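Putative peptide ABC-transport system periplasmic peptide-binding protein (Campylobacter jejuni, PDB 4OEV) binds nickel in the periplasm as the extracytoplasmic solute-binding component of an ABC-type importer, and may also serve peptide uptake. Local coordinates at residues A[330-340]-A[361-372]. Numbering follows the deposited sequence.
Sequences ILEFEIWAMSN and VSKVVAKPAGSF
W336 lies alongside V365, with V365 CG1 set over one face of its six-membered ring, 3.4 Å from the centroid and almost straight above it: a CH-pi contact. W336 CG sits anti to its own carbonyl carbon (chi1 -75°), which lays the indole over its strand neighbour. The indole's turn is also fixed at its edge, where NE1 gives a straight hydrogen bond of 2.8 Å to E334 OE2, in the ring plane but from above the carboxylate plane. F372 slides past the indole in the opposite direction; W336 CE3 stands over the centre of the phenyl face, 3.4 Å from F372 CE2, with the planes at 48°. Beneath these rings, parallel strands 332-338 and 361-367 share a backbone ladder that is nearly straight at its middle: I335 N to K363 O and V365 N to I335 O both reach 172°. Past the strands, N340 OD1 accepts from A369 N at 2.9 Å while its ND2 donates to F198 O; at the strand's last residue, M338 SD rests against A369 CB. M338 also touches the bound oxalate, so this end borders the ligand pocket. The pair belongs to a right-handed beta-alpha-beta crossover: helix 342-357 covers the face bearing I335 and V364, strand 361-367 ends the four-stranded sheet, and the backbone of F324 hydrogen-bonds to that of L331, joining strand 324-326 to the other side of strand 329-338.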
# COMPACT_ATOMS: atom_id res chain seq x y z
N ILE A 330 -30.01 -19.19 7.02
CA ILE A 330 -29.16 -19.57 5.88
C ILE A 330 -27.80 -18.88 5.97
O ILE A 330 -27.67 -17.77 6.50
CB ILE A 330 -29.82 -19.29 4.50
CG1 ILE A 330 -29.89 -17.80 4.23
CG2 ILE A 330 -31.25 -19.97 4.38
CD1 ILE A 330 -29.95 -17.46 2.73
N LEU A 331 -26.76 -19.58 5.53
CA LEU A 331 -25.42 -19.04 5.51
C LEU A 331 -25.36 -17.98 4.42
O LEU A 331 -25.29 -18.31 3.23
CB LEU A 331 -24.38 -20.15 5.25
CG LEU A 331 -22.94 -19.90 5.78
CD1 LEU A 331 -22.05 -21.14 5.60
CD2 LEU A 331 -22.30 -18.76 5.03
N GLU A 332 -25.44 -16.71 4.82
CA GLU A 332 -25.42 -15.58 3.88
C GLU A 332 -24.73 -14.36 4.46
O GLU A 332 -24.63 -14.23 5.68
CB GLU A 332 -26.84 -15.18 3.44
CG GLU A 332 -27.62 -14.34 4.44
CD GLU A 332 -29.06 -14.08 3.98
OE1 GLU A 332 -29.28 -13.99 2.75
OE2 GLU A 332 -29.96 -13.98 4.86
N PHE A 333 -24.26 -13.47 3.60
CA PHE A 333 -23.52 -12.30 4.05
C PHE A 333 -23.31 -11.33 2.89
O PHE A 333 -23.59 -11.68 1.73
CB PHE A 333 -22.17 -12.71 4.68
CG PHE A 333 -21.29 -13.50 3.76
CD1 PHE A 333 -20.39 -12.85 2.95
CD2 PHE A 333 -21.38 -14.89 3.70
CE1 PHE A 333 -19.58 -13.58 2.07
CE2 PHE A 333 -20.58 -15.64 2.83
CZ PHE A 333 -19.67 -14.97 2.00
N GLU A 334 -22.85 -10.12 3.17
CA GLU A 334 -22.66 -9.16 2.08
C GLU A 334 -21.23 -9.11 1.62
O GLU A 334 -20.31 -9.31 2.41
CB GLU A 334 -23.11 -7.77 2.50
CG GLU A 334 -24.56 -7.71 2.83
CD GLU A 334 -24.96 -6.39 3.43
OE1 GLU A 334 -26.18 -6.13 3.41
OE2 GLU A 334 -24.06 -5.64 3.94
N ILE A 335 -21.04 -8.86 0.32
CA ILE A 335 -19.69 -8.65 -0.22
C ILE A 335 -19.62 -7.22 -0.75
O ILE A 335 -20.34 -6.88 -1.68
CB ILE A 335 -19.39 -9.64 -1.36
CG1 ILE A 335 -19.52 -11.09 -0.89
CG2 ILE A 335 -18.02 -9.39 -1.93
CD1 ILE A 335 -19.70 -12.08 -2.08
N TRP A 336 -18.77 -6.38 -0.16
CA TRP A 336 -18.72 -4.98 -0.55
C TRP A 336 -17.52 -4.68 -1.48
O TRP A 336 -16.42 -5.20 -1.26
CB TRP A 336 -18.64 -4.09 0.70
CG TRP A 336 -19.97 -3.96 1.43
CD1 TRP A 336 -20.69 -4.98 2.04
CD2 TRP A 336 -20.72 -2.77 1.64
NE1 TRP A 336 -21.84 -4.47 2.60
CE2 TRP A 336 -21.88 -3.12 2.37
CE3 TRP A 336 -20.53 -1.43 1.27
CZ2 TRP A 336 -22.84 -2.18 2.75
CZ3 TRP A 336 -21.50 -0.49 1.64
CH2 TRP A 336 -22.63 -0.88 2.38
N ALA A 337 -17.75 -3.87 -2.51
CA ALA A 337 -16.66 -3.51 -3.44
C ALA A 337 -16.69 -2.03 -3.69
O ALA A 337 -17.76 -1.42 -3.71
CB ALA A 337 -16.79 -4.28 -4.81
N MET A 338 -15.49 -1.45 -3.88
CA MET A 338 -15.38 -0.08 -4.36
C MET A 338 -16.01 0.04 -5.75
O MET A 338 -15.48 -0.54 -6.69
CB MET A 338 -13.91 0.33 -4.43
CG MET A 338 -13.15 0.26 -3.09
SD MET A 338 -11.46 0.67 -3.46
CE MET A 338 -10.66 0.67 -1.84
N SER A 339 -17.10 0.80 -5.89
CA SER A 339 -17.85 0.86 -7.15
C SER A 339 -17.10 1.59 -8.25
O SER A 339 -17.42 1.42 -9.43
CB SER A 339 -19.23 1.48 -6.94
OG SER A 339 -19.13 2.80 -6.44
N ASN A 340 -16.12 2.42 -7.87
CA ASN A 340 -15.28 3.14 -8.84
C ASN A 340 -14.14 2.27 -9.37
O ASN A 340 -13.35 2.70 -10.22
CB ASN A 340 -14.69 4.39 -8.19
CG ASN A 340 -13.96 4.06 -6.88
OD1 ASN A 340 -14.57 3.59 -5.93
ND2 ASN A 340 -12.67 4.28 -6.85
N VAL A 361 -25.42 -18.14 0.01
CA VAL A 361 -26.09 -16.95 -0.51
C VAL A 361 -25.27 -15.71 -0.15
O VAL A 361 -24.70 -15.61 0.95
CB VAL A 361 -27.56 -16.82 0.02
CG1 VAL A 361 -28.17 -15.49 -0.38
CG2 VAL A 361 -28.47 -18.02 -0.46
N SER A 362 -25.14 -14.78 -1.09
CA SER A 362 -24.45 -13.51 -0.80
C SER A 362 -25.01 -12.36 -1.65
O SER A 362 -25.69 -12.58 -2.68
CB SER A 362 -22.95 -13.64 -1.01
OG SER A 362 -22.67 -13.94 -2.36
N LYS A 363 -24.79 -11.15 -1.16
CA LYS A 363 -25.32 -9.96 -1.80
C LYS A 363 -24.20 -9.02 -2.15
O LYS A 363 -23.43 -8.66 -1.24
CB LYS A 363 -26.30 -9.25 -0.85
CG LYS A 363 -26.88 -7.96 -1.40
CD LYS A 363 -27.70 -7.24 -0.35
CE LYS A 363 -28.20 -5.89 -0.87
NZ LYS A 363 -29.13 -5.21 0.09
N VAL A 364 -24.09 -8.60 -3.40
CA VAL A 364 -22.98 -7.68 -3.74
C VAL A 364 -23.41 -6.24 -3.49
O VAL A 364 -24.47 -5.81 -3.92
CB VAL A 364 -22.48 -7.88 -5.18
CG1 VAL A 364 -21.39 -6.84 -5.53
CG2 VAL A 364 -21.88 -9.30 -5.33
N VAL A 365 -22.59 -5.50 -2.74
CA VAL A 365 -22.92 -4.11 -2.47
C VAL A 365 -21.76 -3.24 -2.97
O VAL A 365 -20.69 -3.26 -2.42
CB VAL A 365 -23.16 -3.88 -0.95
CG1 VAL A 365 -23.57 -2.42 -0.70
CG2 VAL A 365 -24.21 -4.92 -0.40
N ALA A 366 -22.00 -2.46 -4.02
CA ALA A 366 -20.92 -1.67 -4.64
C ALA A 366 -21.19 -0.20 -4.34
O ALA A 366 -22.25 0.30 -4.70
CB ALA A 366 -20.85 -1.95 -6.17
N LYS A 367 -20.27 0.46 -3.62
CA LYS A 367 -20.41 1.88 -3.26
C LYS A 367 -19.03 2.56 -3.49
O LYS A 367 -18.01 1.88 -3.50
CB LYS A 367 -20.84 2.04 -1.80
CG LYS A 367 -22.21 1.42 -1.44
CD LYS A 367 -23.38 2.18 -2.03
CE LYS A 367 -24.71 1.49 -1.72
NZ LYS A 367 -25.85 2.09 -2.49
N PRO A 368 -19.01 3.89 -3.65
CA PRO A 368 -17.74 4.60 -3.96
C PRO A 368 -16.71 4.49 -2.85
O PRO A 368 -17.08 4.66 -1.70
CB PRO A 368 -18.18 6.06 -4.11
CG PRO A 368 -19.62 6.00 -4.40
CD PRO A 368 -20.15 4.82 -3.63
N ALA A 369 -15.45 4.21 -3.19
CA ALA A 369 -14.34 4.21 -2.23
C ALA A 369 -14.46 5.41 -1.32
O ALA A 369 -14.88 6.47 -1.77
CB ALA A 369 -12.98 4.23 -2.94
N GLY A 370 -14.20 5.22 -0.03
CA GLY A 370 -14.23 6.34 0.90
C GLY A 370 -15.63 6.75 1.37
O GLY A 370 -15.78 7.66 2.19
N SER A 371 -16.67 6.09 0.89
CA SER A 371 -18.02 6.52 1.29
C SER A 371 -18.65 5.63 2.40
O SER A 371 -19.73 5.95 2.91
CB SER A 371 -18.95 6.55 0.07
OG SER A 371 -19.31 5.25 -0.35
N PHE A 372 -17.96 4.55 2.78
CA PHE A 372 -18.42 3.64 3.84
C PHE A 372 -17.20 3.11 4.57
O PHE A 372 -16.07 3.17 4.08
CB PHE A 372 -19.28 2.47 3.27
CG PHE A 372 -18.56 1.58 2.29
CD1 PHE A 372 -18.45 1.93 0.95
CD2 PHE A 372 -17.98 0.38 2.70
CE1 PHE A 372 -17.77 1.12 0.04
CE2 PHE A 372 -17.29 -0.44 1.79
CZ PHE A 372 -17.19 -0.07 0.45